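Local coordinates for protein exonuclease mut-7 homolog (Aedes aegypti, PDB 7JW2) that probably trims the 3' ends of AGO1-bound microRNAs as a magnesium-dependent 3'-5' exoribonuclease, of which this chain is the exonuclease domain, at residues Ser26-Gln31 against Leu55-Asp60; Asn48-Ile53 against Lys105-Phe110; Leu123-Leu128 against Glu194-Ile199. One frame throughout, in Å; residues are numbered along the deposited sequence.

Contact 1. Residues Ser26-Gln31 against Leu55-Asp60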
ATOM      1  N   SER A  26      -0.135   4.343   1.707  1.00 13.31           N
ATOM      2  CA  SER A  26      -0.261   5.294   0.608  1.00 14.41           C
ATOM      3  C   SER A  26      -0.187   6.734   1.103  1.00 15.00           C
ATOM      4  O   SER A  26       0.471   7.578   0.480  1.00 17.67           O
ATOM      5  CB  SER A  26      -1.578   5.052  -0.127  1.00 15.47           C
ATOM      6  OG  SER A  26      -1.804   6.053  -1.101  1.00 18.63           O
ATOM      7  N   ASP A  27      -0.855   7.032   2.219  1.00 13.96           N
ATOM      8  CA  ASP A  27      -0.794   8.370   2.803  1.00 14.88           C
ATOM      9  C   ASP A  27       0.582   8.635   3.403  1.00 16.07           C
ATOM     10  O   ASP A  27       1.227   9.646   3.090  1.00 16.97           O
ATOM     11  CB  ASP A  27      -1.897   8.507   3.858  1.00 17.28           C
ATOM     12  CG  ASP A  27      -1.853   9.832   4.609  1.00 21.57           C
ATOM     13  OD1 ASP A  27      -1.209  10.792   4.134  1.00 23.11           O
ATOM     14  OD2 ASP A  27      -2.486   9.919   5.684  1.00 20.46           O
ATOM     15  N   LEU A  28       1.072   7.717   4.235  1.00 15.07           N
ATOM     16  CA  LEU A  28       2.264   8.001   5.030  1.00 15.06           C
ATOM     17  C   LEU A  28       3.524   8.105   4.187  1.00 19.00           C
ATOM     18  O   LEU A  28       4.441   8.858   4.550  1.00 18.38           O
ATOM     19  CB  LEU A  28       2.464   6.933   6.102  1.00 14.25           C
ATOM     20  CG  LEU A  28       1.357   6.873   7.137  1.00 16.42           C
ATOM     21  CD1 LEU A  28       1.708   5.838   8.198  1.00 17.17           C
ATOM     22  CD2 LEU A  28       1.124   8.226   7.795  1.00 16.13           C
ATOM     23  N   CYS A  29       3.609   7.358   3.082  1.00 16.32           N
ATOM     24  CA  CYS A  29       4.839   7.394   2.301  1.00 18.34           C
ATOM     25  C   CYS A  29       5.085   8.747   1.646  1.00 20.39           C
ATOM     26  O   CYS A  29       6.200   8.978   1.173  1.00 21.35           O
ATOM     27  CB  CYS A  29       4.843   6.286   1.249  1.00 22.17           C
ATOM     28  SG  CYS A  29       3.812   6.598  -0.180  1.00 19.55           S
ATOM     29  N   ARG A  30       4.104   9.651   1.621  1.00 16.35           N
ATOM     30  CA  ARG A  30       4.341  10.995   1.091  1.00 19.31           C
ATOM     31  C   ARG A  30       4.422  12.070   2.159  1.00 20.16           C
ATOM     32  O   ARG A  30       4.597  13.244   1.824  1.00 20.92           O
ATOM     33  CB  ARG A  30       3.255  11.378   0.092  1.00 23.49           C
ATOM     34  CG  ARG A  30       3.174  10.424  -1.067  1.00 25.49           C
ATOM     35  CD  ARG A  30       4.474  10.340  -1.882  1.00 25.87           C
ATOM     36  NE  ARG A  30       4.993  11.628  -2.338  1.00 30.52           N
ATOM     37  CZ  ARG A  30       4.641  12.215  -3.478  1.00 32.17           C
ATOM     38  NH1 ARG A  30       3.758  11.633  -4.280  1.00 28.60           N
ATOM     39  NH2 ARG A  30       5.172  13.379  -3.824  1.00 33.05           N
ATOM     40  N   GLN A  31       4.308  11.717   3.425  1.00 16.98           N
ATOM     41  CA  GLN A  31       4.388  12.719   4.468  1.00 16.19           C
ATOM     42  C   GLN A  31       5.835  13.072   4.775  1.00 16.50           C
ATOM     43  O   GLN A  31       6.756  12.278   4.568  1.00 21.49           O
ATOM     44  CB  GLN A  31       3.728  12.203   5.748  1.00 17.03           C
ATOM     45  CG  GLN A  31       2.252  11.885   5.607  1.00 17.26           C
ATOM     46  CD  GLN A  31       1.377  13.110   5.711  1.00 19.28           C
ATOM     47  OE1 GLN A  31       1.812  14.164   6.198  1.00 22.80           O
ATOM     48  NE2 GLN A  31       0.134  12.988   5.258  1.00 22.68           N
ATOM     49  N   LEU A  55       0.304   5.799  14.324  1.00 11.86           N
ATOM     50  CA  LEU A  55       1.043   6.704  13.446  1.00 11.92           C
ATOM     51  C   LEU A  55       0.167   7.903  13.132  1.00 12.67           C
ATOM     52  O   LEU A  55      -0.914   7.742  12.554  1.00 14.55           O
ATOM     53  CB  LEU A  55       1.461   5.996  12.154  1.00 14.75           C
ATOM     54  CG  LEU A  55       2.158   4.652  12.368  1.00 14.40           C
ATOM     55  CD1 LEU A  55       2.418   3.910  11.060  1.00 16.26           C
ATOM     56  CD2 LEU A  55       3.449   4.822  13.155  1.00 17.69           C
ATOM     57  N   ALA A  56       0.644   9.100  13.478  1.00 13.24           N
ATOM     58  CA  ALA A  56      -0.139  10.324  13.350  1.00 12.80           C
ATOM     59  C   ALA A  56       0.498  11.299  12.368  1.00 14.15           C
ATOM     60  O   ALA A  56       1.709  11.521  12.402  1.00 16.73           O
ATOM     61  CB  ALA A  56      -0.287  11.018  14.709  1.00 15.83           C
ATOM     62  N   THR A  57      -0.336  11.901  11.535  1.00 14.03           N
ATOM     63  CA  THR A  57       0.014  13.088  10.756  1.00 14.76           C
ATOM     64  C   THR A  57      -0.822  14.247  11.275  1.00 15.44           C
ATOM     65  O   THR A  57      -1.689  14.077  12.131  1.00 18.30           O
ATOM     66  CB  THR A  57      -0.258  12.876   9.266  1.00 19.16           C
ATOM     67  OG1 THR A  57      -1.662  13.011   9.025  1.00 17.42           O
ATOM     68  CG2 THR A  57       0.174  11.496   8.816  1.00 19.75           C
ATOM     69  N   TRP A  58      -0.583  15.447  10.734  1.00 18.74           N
ATOM     70  CA  TRP A  58      -1.404  16.571  11.165  1.00 20.54           C
ATOM     71  C   TRP A  58      -2.872  16.390  10.808  1.00 22.72           C
ATOM     72  O   TRP A  58      -3.729  17.070  11.388  1.00 23.47           O
ATOM     73  CB  TRP A  58      -0.891  17.871  10.547  1.00 22.37           C
ATOM     74  CG  TRP A  58       0.296  18.429  11.242  1.00 23.49           C
ATOM     75  CD1 TRP A  58       1.546  18.569  10.732  1.00 26.11           C
ATOM     76  CD2 TRP A  58       0.351  18.918  12.586  1.00 21.82           C
ATOM     77  NE1 TRP A  58       2.377  19.133  11.665  1.00 27.63           N
ATOM     78  CE2 TRP A  58       1.673  19.344  12.819  1.00 22.49           C
ATOM     79  CE3 TRP A  58      -0.589  19.039  13.613  1.00 21.91           C
ATOM     80  CZ2 TRP A  58       2.080  19.879  14.030  1.00 22.00           C
ATOM     81  CZ3 TRP A  58      -0.184  19.582  14.815  1.00 23.24           C
ATOM     82  CH2 TRP A  58       1.139  19.991  15.015  1.00 21.53           C
ATOM     83  N   ASP A  59      -3.188  15.483   9.876  1.00 21.50           N
ATOM     84  CA  ASP A  59      -4.541  15.347   9.355  1.00 20.73           C
ATOM     85  C   ASP A  59      -5.229  14.039   9.706  1.00 22.84           C
ATOM     86  O   ASP A  59      -6.454  13.968   9.594  1.00 23.22           O
ATOM     87  CB  ASP A  59      -4.534  15.489   7.825  1.00 23.98           C
ATOM     88  CG  ASP A  59      -4.058  16.845   7.375  1.00 25.85           C
ATOM     89  OD1 ASP A  59      -4.565  17.843   7.915  1.00 30.56           O
ATOM     90  OD2 ASP A  59      -3.184  16.910   6.487  1.00 32.80           O
ATOM     91  N   ASP A  60      -4.483  13.006  10.097  1.00 18.42           N
ATOM     92  CA  ASP A  60      -5.048  11.679  10.305  1.00 19.22           C
ATOM     93  C   ASP A  60      -4.238  10.951  11.365  1.00 18.59           C
ATOM     94  O   ASP A  60      -3.027  11.149  11.485  1.00 18.44           O
ATOM     95  CB  ASP A  60      -5.045  10.827   9.017  1.00 19.76           C
ATOM     96  CG  ASP A  60      -5.947  11.389   7.925  1.00 18.88           C
ATOM     97  OD1 ASP A  60      -5.468  12.204   7.100  1.00 21.63           O
ATOM     98  OD2 ASP A  60      -7.131  10.995   7.886  1.00 22.21           O
TER
HETATM   99  O   HOH W   1      -2.801  12.432   6.629  1.00 19.06           O
HETATM  100  O   HOH W   2       1.986  15.393   9.066  1.00 28.59           O
HETATM  101  O   HOH W   3      -0.409  15.811   6.905  1.00 31.50           O
HETATM  102  O   HOH W   4      -2.755  14.293   4.715  1.00 36.52           O
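Leu28, Gln31 and Thr57 form the apolar half of this contact between the end of helix 18-28 and the hairpin turn after strand 50-56. The methyl CG2 of Thr57 touches CD2 of Leu28 at 3.6 Å. Thr57 CG2 also lies 3.7 Å from Gln31 CD. Leu28 sends its other branch to Leu55, with the two CD1 atoms 3.5 Å apart.

The polar half runs through water. Asp27 OD2 and Asp60 OD1 stand 4.0 Å apart, their carboxylate planes nearly perpendicular, and one water donates to both while accepting from Thr57 OG1, which probably eases the repulsion. The bend at chi2 (-81°) brings the Gln31 amide back over its own segment, where NE2 donates to Asp27 OD1 over 2.8 Å, on the syn side, 21° out of the carboxylate plane; three further waters link its amide end to Trp58 N and Asp59 OD2. Thr57 OG1 also accepts from the backbone N atoms of Asp59 and Asp60, an ST turn and ST motif.

Tyr62 of strand 61-65 bonds Asp27 OD2, and His13 and His11 hold Asp60 OD2. Away from the polar groups, Leu28 and Leu55 pack between strand 33-40 and helix 73-84.

Contact 2. Residues Asn48-Ile53 against Lys105-Phe110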
ATOM      1  N   ASN A  48       6.988  -9.991  25.696  1.00 35.64           N
ATOM      2  CA  ASN A  48       6.201  -8.826  25.331  1.00 32.65           C
ATOM      3  C   ASN A  48       5.565  -9.024  23.960  1.00 30.06           C
ATOM      4  O   ASN A  48       6.151  -9.649  23.070  1.00 28.28           O
ATOM      5  CB  ASN A  48       7.077  -7.577  25.340  1.00 31.29           C
ATOM      6  CG  ASN A  48       7.282  -7.030  26.734  1.00 34.91           C
ATOM      7  OD1 ASN A  48       6.351  -6.516  27.355  1.00 37.89           O
ATOM      8  ND2 ASN A  48       8.501  -7.134  27.233  1.00 37.52           N
ATOM      9  N   GLU A  49       4.343  -8.508  23.805  1.00 23.28           N
ATOM     10  CA  GLU A  49       3.589  -8.605  22.562  1.00 21.72           C
ATOM     11  C   GLU A  49       2.914  -7.270  22.290  1.00 20.44           C
ATOM     12  O   GLU A  49       2.335  -6.677  23.201  1.00 21.27           O
ATOM     13  CB  GLU A  49       2.534  -9.715  22.637  1.00 27.25           C
ATOM     14  CG  GLU A  49       3.090 -11.114  22.480  1.00 33.20           C
ATOM     15  CD  GLU A  49       1.992 -12.139  22.308  1.00 33.05           C
ATOM     16  OE1 GLU A  49       2.078 -12.963  21.371  1.00 42.01           O
ATOM     17  OE2 GLU A  49       1.038 -12.109  23.110  1.00 38.75           O
ATOM     18  N   VAL A  50       3.009  -6.794  21.040  1.00 18.86           N
ATOM     19  CA  VAL A  50       2.412  -5.519  20.650  1.00 17.70           C
ATOM     20  C   VAL A  50       0.908  -5.666  20.477  1.00 15.51           C
ATOM     21  O   VAL A  50       0.426  -6.623  19.853  1.00 19.00           O
ATOM     22  CB  VAL A  50       3.038  -5.004  19.341  1.00 17.44           C
ATOM     23  CG1 VAL A  50       2.507  -3.596  19.010  1.00 19.07           C
ATOM     24  CG2 VAL A  50       4.543  -4.979  19.448  1.00 21.99           C
ATOM     25  N   SER A  51       0.157  -4.686  20.990  1.00 14.12           N
ATOM     26  CA  SER A  51      -1.271  -4.584  20.707  1.00 14.47           C
ATOM     27  C   SER A  51      -1.563  -3.599  19.578  1.00 14.14           C
ATOM     28  O   SER A  51      -2.227  -3.961  18.601  1.00 14.20           O
ATOM     29  CB  SER A  51      -2.034  -4.184  21.983  1.00 15.67           C
ATOM     30  OG  SER A  51      -3.386  -3.880  21.688  1.00 15.74           O
ATOM     31  N   LEU A  52      -1.063  -2.366  19.698  1.00 13.95           N
ATOM     32  CA  LEU A  52      -1.301  -1.297  18.737  1.00 13.06           C
ATOM     33  C   LEU A  52       0.008  -0.603  18.414  1.00 12.60           C
ATOM     34  O   LEU A  52       0.882  -0.493  19.272  1.00 13.25           O
ATOM     35  CB  LEU A  52      -2.270  -0.229  19.281  1.00 14.41           C
ATOM     36  CG  LEU A  52      -3.709  -0.628  19.606  1.00 15.22           C
ATOM     37  CD1 LEU A  52      -4.437   0.580  20.179  1.00 16.23           C
ATOM     38  CD2 LEU A  52      -4.427  -1.140  18.371  1.00 16.98           C
ATOM     39  N   ILE A  53       0.128  -0.138  17.166  1.00 11.97           N
ATOM     40  CA  ILE A  53       1.110   0.876  16.779  1.00 12.76           C
ATOM     41  C   ILE A  53       0.348   2.049  16.182  1.00 11.97           C
ATOM     42  O   ILE A  53      -0.490   1.859  15.290  1.00 14.59           O
ATOM     43  CB  ILE A  53       2.145   0.318  15.790  1.00 13.41           C
ATOM     44  CG1 ILE A  53       2.987  -0.760  16.480  1.00 15.07           C
ATOM     45  CG2 ILE A  53       3.055   1.452  15.296  1.00 15.49           C
ATOM     46  CD1 ILE A  53       3.819  -1.559  15.510  1.00 18.84           C
ATOM     47  N   LYS A 105      12.292  -7.913  19.096  1.00 24.83           N
ATOM     48  CA  LYS A 105      11.975  -9.239  19.595  1.00 25.58           C
ATOM     49  C   LYS A 105      10.512  -9.599  19.392  1.00 22.71           C
ATOM     50  O   LYS A 105      10.205 -10.753  19.089  1.00 25.24           O
ATOM     51  CB  LYS A 105      12.339  -9.355  21.087  1.00 31.24           C
ATOM     52  CG  LYS A 105      13.629  -8.621  21.574  1.00 35.78           C
ATOM     53  CD  LYS A 105      14.777  -8.487  20.546  1.00 40.65           C
ATOM     54  CE  LYS A 105      16.050  -7.873  21.120  1.00 44.87           C
ATOM     55  NZ  LYS A 105      16.776  -7.121  20.037  1.00 45.71           N
ATOM     56  N   ALA A 106       9.605  -8.625  19.506  1.00 20.60           N
ATOM     57  CA  ALA A 106       8.180  -8.908  19.386  1.00 18.31           C
ATOM     58  C   ALA A 106       7.704  -8.918  17.937  1.00 22.30           C
ATOM     59  O   ALA A 106       6.780  -9.662  17.590  1.00 24.24           O
ATOM     60  CB  ALA A 106       7.380  -7.876  20.187  1.00 24.29           C
ATOM     61  N   LEU A 107       8.310  -8.095  17.089  1.00 19.52           N
ATOM     62  CA  LEU A 107       7.898  -7.938  15.695  1.00 21.45           C
ATOM     63  C   LEU A 107       9.161  -7.839  14.860  1.00 18.07           C
ATOM     64  O   LEU A 107       9.504  -6.768  14.348  1.00 18.78           O
ATOM     65  CB  LEU A 107       7.048  -6.679  15.515  1.00 23.39           C
ATOM     66  CG  LEU A 107       5.558  -6.583  15.804  1.00 24.57           C
ATOM     67  CD1 LEU A 107       5.100  -5.210  15.298  1.00 22.97           C
ATOM     68  CD2 LEU A 107       4.761  -7.686  15.145  1.00 21.35           C
ATOM     69  N   PRO A 108       9.903  -8.941  14.724  1.00 19.40           N
ATOM     70  CA  PRO A 108      11.274  -8.827  14.201  1.00 17.86           C
ATOM     71  C   PRO A 108      11.367  -8.300  12.777  1.00 17.32           C
ATOM     72  O   PRO A 108      12.387  -7.689  12.439  1.00 17.96           O
ATOM     73  CB  PRO A 108      11.806 -10.262  14.313  1.00 19.86           C
ATOM     74  CG  PRO A 108      10.986 -10.870  15.425  1.00 22.80           C
ATOM     75  CD  PRO A 108       9.614 -10.297  15.226  1.00 18.59           C
ATOM     76  N   SER A 109      10.341  -8.507  11.940  1.00 17.22           N
ATOM     77  CA  SER A 109      10.375  -7.992  10.570  1.00 17.32           C
ATOM     78  C   SER A 109      10.200  -6.480  10.501  1.00 17.99           C
ATOM     79  O   SER A 109      10.550  -5.880   9.486  1.00 17.55           O
ATOM     80  CB  SER A 109       9.289  -8.662   9.731  1.00 19.01           C
ATOM     81  OG  SER A 109       9.497 -10.056   9.670  1.00 22.14           O
ATOM     82  N   PHE A 110       9.662  -5.855  11.557  1.00 17.12           N
ATOM     83  CA  PHE A 110       9.512  -4.401  11.630  1.00 17.22           C
ATOM     84  C   PHE A 110      10.825  -3.857  12.169  1.00 19.68           C
ATOM     85  O   PHE A 110      10.955  -3.474  13.336  1.00 21.12           O
ATOM     86  CB  PHE A 110       8.320  -4.023  12.507  1.00 19.15           C
ATOM     87  CG  PHE A 110       8.034  -2.544  12.546  1.00 17.06           C
ATOM     88  CD1 PHE A 110       8.043  -1.787  11.388  1.00 16.89           C
ATOM     89  CD2 PHE A 110       7.781  -1.903  13.756  1.00 17.17           C
ATOM     90  CE1 PHE A 110       7.795  -0.420  11.426  1.00 17.81           C
ATOM     91  CE2 PHE A 110       7.523  -0.536  13.792  1.00 18.70           C
ATOM     92  CZ  PHE A 110       7.533   0.201  12.624  1.00 19.82           C
TER
HETATM   93  O   HOH W   5       4.039  -8.602  18.977  1.00 26.84           O
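Ala106, at the end of helix 96-106, sets its methyl group against the start of strand 50-56, in the RNase H-like fold of this DEDD-type 3'-5' exonuclease domain. Here a helix C-terminus and the turn after it cover one face of a strand of the central sheet. The small CB of Ala106 is a shallow bump: it lies 3.6 Å from the backbone O of Asn48 and 4.1 Å from CG2 of Val50.

Val50 provides the next projection. Its CG2, anti to the carbonyl carbon, enters the notch between the Ala106 methyl and the branch point of Leu107, whose CG is also 4.1 Å away; the Val50 and Leu107 side chains cross at about a right angle. A classic beta bulge, Ser51 and Leu52 opposite Glu39, fits the way Val50 and Ile53, three residues apart, face the same side. Ile53 extends its chain (chi2 168°) and meets Leu107 tip to tip, with the two CD1 atoms 3.9 Å apart. To one side of that meeting point stands the Phe110 ring, oblique to the methyl, with CE2 4.2 Å from Ile53 CD1. The ring is brought back toward the strand by the type I turn from Leu107 to Phe110, closed by a backbone bond from Phe110 N to Leu107 O.

Phe103 and Trp76 lie against both Ile53 and Phe110, continuing the apolar layer, while Trp40 packs on Val50 and Ala106. The backbones are joined through a bridging water, which accepts from Val50 N at 2.9 Å and donates to Ala106 O at 3.2 Å.

Contact 3. Residues Leu123-Leu128 against Glu194-Ile199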
ATOM      1  N   LEU A 123      13.244  11.611  15.979  1.00 15.02           N
ATOM      2  CA  LEU A 123      13.545  12.567  17.037  1.00 15.86           C
ATOM      3  C   LEU A 123      12.884  12.135  18.341  1.00 16.84           C
ATOM      4  O   LEU A 123      11.656  12.010  18.412  1.00 17.51           O
ATOM      5  CB  LEU A 123      13.069  13.963  16.663  1.00 15.56           C
ATOM      6  CG  LEU A 123      13.294  14.980  17.790  1.00 16.94           C
ATOM      7  CD1 LEU A 123      14.788  15.233  17.997  1.00 19.15           C
ATOM      8  CD2 LEU A 123      12.560  16.274  17.492  1.00 18.24           C
ATOM      9  N   ASP A 124      13.703  11.938  19.370  1.00 18.23           N
ATOM     10  CA  ASP A 124      13.228  11.750  20.737  1.00 18.35           C
ATOM     11  C   ASP A 124      12.893  13.114  21.330  1.00 19.07           C
ATOM     12  O   ASP A 124      13.787  13.946  21.518  1.00 19.16           O
ATOM     13  CB  ASP A 124      14.307  11.049  21.553  1.00 18.89           C
ATOM     14  CG  ASP A 124      13.881  10.766  22.978  1.00 19.86           C
ATOM     15  OD1 ASP A 124      12.737  11.116  23.362  1.00 21.09           O
ATOM     16  OD2 ASP A 124      14.698  10.173  23.710  1.00 25.26           O
ATOM     17  N   LEU A 125      11.615  13.356  21.633  1.00 17.41           N
ATOM     18  CA  LEU A 125      11.256  14.669  22.171  1.00 16.89           C
ATOM     19  C   LEU A 125      11.810  14.888  23.569  1.00 21.48           C
ATOM     20  O   LEU A 125      11.952  16.046  23.982  1.00 20.51           O
ATOM     21  CB  LEU A 125       9.740  14.863  22.177  1.00 17.03           C
ATOM     22  CG  LEU A 125       9.146  15.110  20.782  1.00 17.63           C
ATOM     23  CD1 LEU A 125       7.636  15.060  20.841  1.00 19.71           C
ATOM     24  CD2 LEU A 125       9.605  16.448  20.217  1.00 19.32           C
ATOM     25  N   GLN A 126      12.130  13.816  24.301  1.00 21.21           N
ATOM     26  CA  GLN A 126      12.795  14.000  25.589  1.00 21.78           C
ATOM     27  C   GLN A 126      14.186  14.601  25.419  1.00 27.14           C
ATOM     28  O   GLN A 126      14.637  15.364  26.280  1.00 26.87           O
ATOM     29  CB  GLN A 126      12.876  12.670  26.337  1.00 22.81           C
ATOM     30  CG  GLN A 126      13.219  12.823  27.816  1.00 27.35           C
ATOM     31  CD  GLN A 126      12.999  11.547  28.595  1.00 31.83           C
ATOM     32  OE1 GLN A 126      13.189  10.451  28.074  1.00 30.47           O
ATOM     33  NE2 GLN A 126      12.605  11.682  29.860  1.00 38.26           N
ATOM     34  N   LEU A 127      14.872  14.286  24.316  1.00 23.52           N
ATOM     35  CA  LEU A 127      16.172  14.894  24.041  1.00 25.68           C
ATOM     36  C   LEU A 127      16.028  16.361  23.664  1.00 27.19           C
ATOM     37  O   LEU A 127      16.848  17.197  24.066  1.00 26.79           O
ATOM     38  CB  LEU A 127      16.882  14.133  22.921  1.00 26.89           C
ATOM     39  CG  LEU A 127      17.390  12.728  23.224  1.00 30.78           C
ATOM     40  CD1 LEU A 127      17.998  12.105  21.974  1.00 32.37           C
ATOM     41  CD2 LEU A 127      18.399  12.763  24.361  1.00 35.89           C
ATOM     42  N   LEU A 128      15.004  16.693  22.876  1.00 22.36           N
ATOM     43  CA  LEU A 128      14.740  18.088  22.554  1.00 21.08           C
ATOM     44  C   LEU A 128      14.388  18.876  23.811  1.00 22.57           C
ATOM     45  O   LEU A 128      14.853  20.005  23.993  1.00 23.02           O
ATOM     46  CB  LEU A 128      13.618  18.178  21.519  1.00 20.72           C
ATOM     47  CG  LEU A 128      13.129  19.565  21.101  1.00 20.07           C
ATOM     48  CD1 LEU A 128      14.202  20.336  20.329  1.00 19.79           C
ATOM     49  CD2 LEU A 128      11.847  19.451  20.276  1.00 19.56           C
ATOM     50  N   GLU A 194       1.793  18.218  18.306  1.00 16.46           N
ATOM     51  CA  GLU A 194       1.472  19.482  18.969  1.00 17.16           C
ATOM     52  C   GLU A 194       2.606  19.948  19.873  1.00 18.93           C
ATOM     53  O   GLU A 194       2.889  21.152  19.947  1.00 18.06           O
ATOM     54  CB  GLU A 194       0.180  19.328  19.775  1.00 18.90           C
ATOM     55  CG  GLU A 194      -1.007  18.848  18.964  1.00 20.62           C
ATOM     56  CD  GLU A 194      -2.186  18.476  19.841  1.00 23.37           C
ATOM     57  OE1 GLU A 194      -2.060  17.510  20.624  1.00 21.89           O
ATOM     58  OE2 GLU A 194      -3.245  19.133  19.732  1.00 26.93           O
ATOM     59  N   ILE A 195       3.272  19.016  20.564  1.00 16.17           N
ATOM     60  CA  ILE A 195       4.426  19.369  21.389  1.00 17.15           C
ATOM     61  C   ILE A 195       5.550  19.943  20.530  1.00 17.49           C
ATOM     62  O   ILE A 195       6.112  21.002  20.842  1.00 16.36           O
ATOM     63  CB  ILE A 195       4.903  18.151  22.194  1.00 18.17           C
ATOM     64  CG1 ILE A 195       3.945  17.869  23.356  1.00 17.12           C
ATOM     65  CG2 ILE A 195       6.299  18.368  22.707  1.00 16.17           C
ATOM     66  CD1 ILE A 195       4.164  16.504  23.967  1.00 18.41           C
ATOM     67  N   TYR A 196       5.913  19.249  19.446  1.00 16.09           N
ATOM     68  CA  TYR A 196       6.992  19.747  18.595  1.00 16.61           C
ATOM     69  C   TYR A 196       6.679  21.142  18.080  1.00 18.25           C
ATOM     70  O   TYR A 196       7.555  22.023  18.063  1.00 17.05           O
ATOM     71  CB  TYR A 196       7.245  18.783  17.424  1.00 16.23           C
ATOM     72  CG  TYR A 196       8.469  19.196  16.642  1.00 18.03           C
ATOM     73  CD1 TYR A 196       9.742  18.961  17.144  1.00 16.99           C
ATOM     74  CD2 TYR A 196       8.354  19.877  15.441  1.00 22.30           C
ATOM     75  CE1 TYR A 196      10.876  19.374  16.464  1.00 21.44           C
ATOM     76  CE2 TYR A 196       9.491  20.298  14.753  1.00 25.68           C
ATOM     77  CZ  TYR A 196      10.744  20.031  15.276  1.00 23.41           C
ATOM     78  OH  TYR A 196      11.889  20.437  14.620  1.00 26.28           O
ATOM     79  N   ASP A 197       5.436  21.363  17.658  1.00 16.77           N
ATOM     80  CA  ASP A 197       5.047  22.667  17.127  1.00 21.92           C
ATOM     81  C   ASP A 197       5.202  23.757  18.183  1.00 18.87           C
ATOM     82  O   ASP A 197       5.688  24.857  17.888  1.00 21.39           O
ATOM     83  CB  ASP A 197       3.612  22.587  16.612  1.00 20.60           C
ATOM     84  CG  ASP A 197       3.105  23.900  16.077  1.00 29.80           C
ATOM     85  OD1 ASP A 197       3.418  24.226  14.915  1.00 33.97           O
ATOM     86  OD2 ASP A 197       2.379  24.595  16.812  1.00 33.38           O
ATOM     87  N   ALA A 198       4.837  23.461  19.429  1.00 19.36           N
ATOM     88  CA  ALA A 198       4.955  24.468  20.485  1.00 19.08           C
ATOM     89  C   ALA A 198       6.413  24.803  20.780  1.00 19.90           C
ATOM     90  O   ALA A 198       6.757  25.976  20.998  1.00 20.23           O
ATOM     91  CB  ALA A 198       4.251  23.973  21.750  1.00 17.81           C
ATOM     92  N   ILE A 199       7.288  23.798  20.793  1.00 18.13           N
ATOM     93  CA  ILE A 199       8.702  24.043  21.052  1.00 19.25           C
ATOM     94  C   ILE A 199       9.332  24.818  19.902  1.00 19.58           C
ATOM     95  O   ILE A 199      10.112  25.750  20.122  1.00 19.49           O
ATOM     96  CB  ILE A 199       9.437  22.721  21.313  1.00 20.07           C
ATOM     97  CG1 ILE A 199       8.890  22.082  22.598  1.00 19.08           C
ATOM     98  CG2 ILE A 199      10.934  22.965  21.421  1.00 20.04           C
ATOM     99  CD1 ILE A 199       9.533  20.769  22.969  1.00 21.44           C
TER
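The ring of Tyr196 meets three leucines, and their different approaches define this buried contact between the strand-to-helix junction 123-128 and helix 179-205. With CG anti to the backbone N (chi1 -173°), Tyr196 carries its ring toward the junction 123-128. Leu125 comes to the ring's edge, close to its plane, with CD2 4.0 Å from CD1 of Tyr196. Leu123 and Leu128 approach obliquely from opposite sides of the ring plane, their CD2 methyls 3.7 Å from Tyr196 CE1 and 3.8 Å from Tyr196 CD1 respectively. All three leucine side chains cross that of the tyrosine at about a right angle.

The isoleucines flank this cluster. Leu128 and Ile199 reach toward each other tip to tip, CD2 to CD1 at 3.8 Å, and the same leucine methyl is equally near Ile199 CG2. Leu125 uses its other branch, CD1, on CG2 of Ile195, which it crosses at a slant.

Asp124 fixes the start of helix 125-132 as its N-cap: OD1 accepts from Gln126 N, which lies above the carboxylate plane, and also from Ala95 N.

Strand 122-124 borders the central sheet beside strand 90-93, whose Leu92 touches Leu123 and Tyr196. Helix 151-159 packs on Ile195, and helix 210-217 covers Leu123, Leu128 and Tyr196.

All three contacts reach one mixed sheet within the exonuclease domain. Contacts 1 and 2 use the two ends of strand 50-56, with centres 21 Å apart, and their segments alternate along the chain; the strand thus ties together helix 18-28 and helix 96-106, which are distant in sequence. Contact 3 follows both in the chain and packs helix 179-205 on the junction between an outermost strand, 122-124, and helix 125-132. Its centre is 18 Å from contact 1, which it touches where Trp58 packs on Glu194 and Asp197, and 25 Å from contact 2, on the opposite side of the chain's centre. Together they bring helices 18-28, 96-106 and 179-205 to the sheet, from an inner strand to its border.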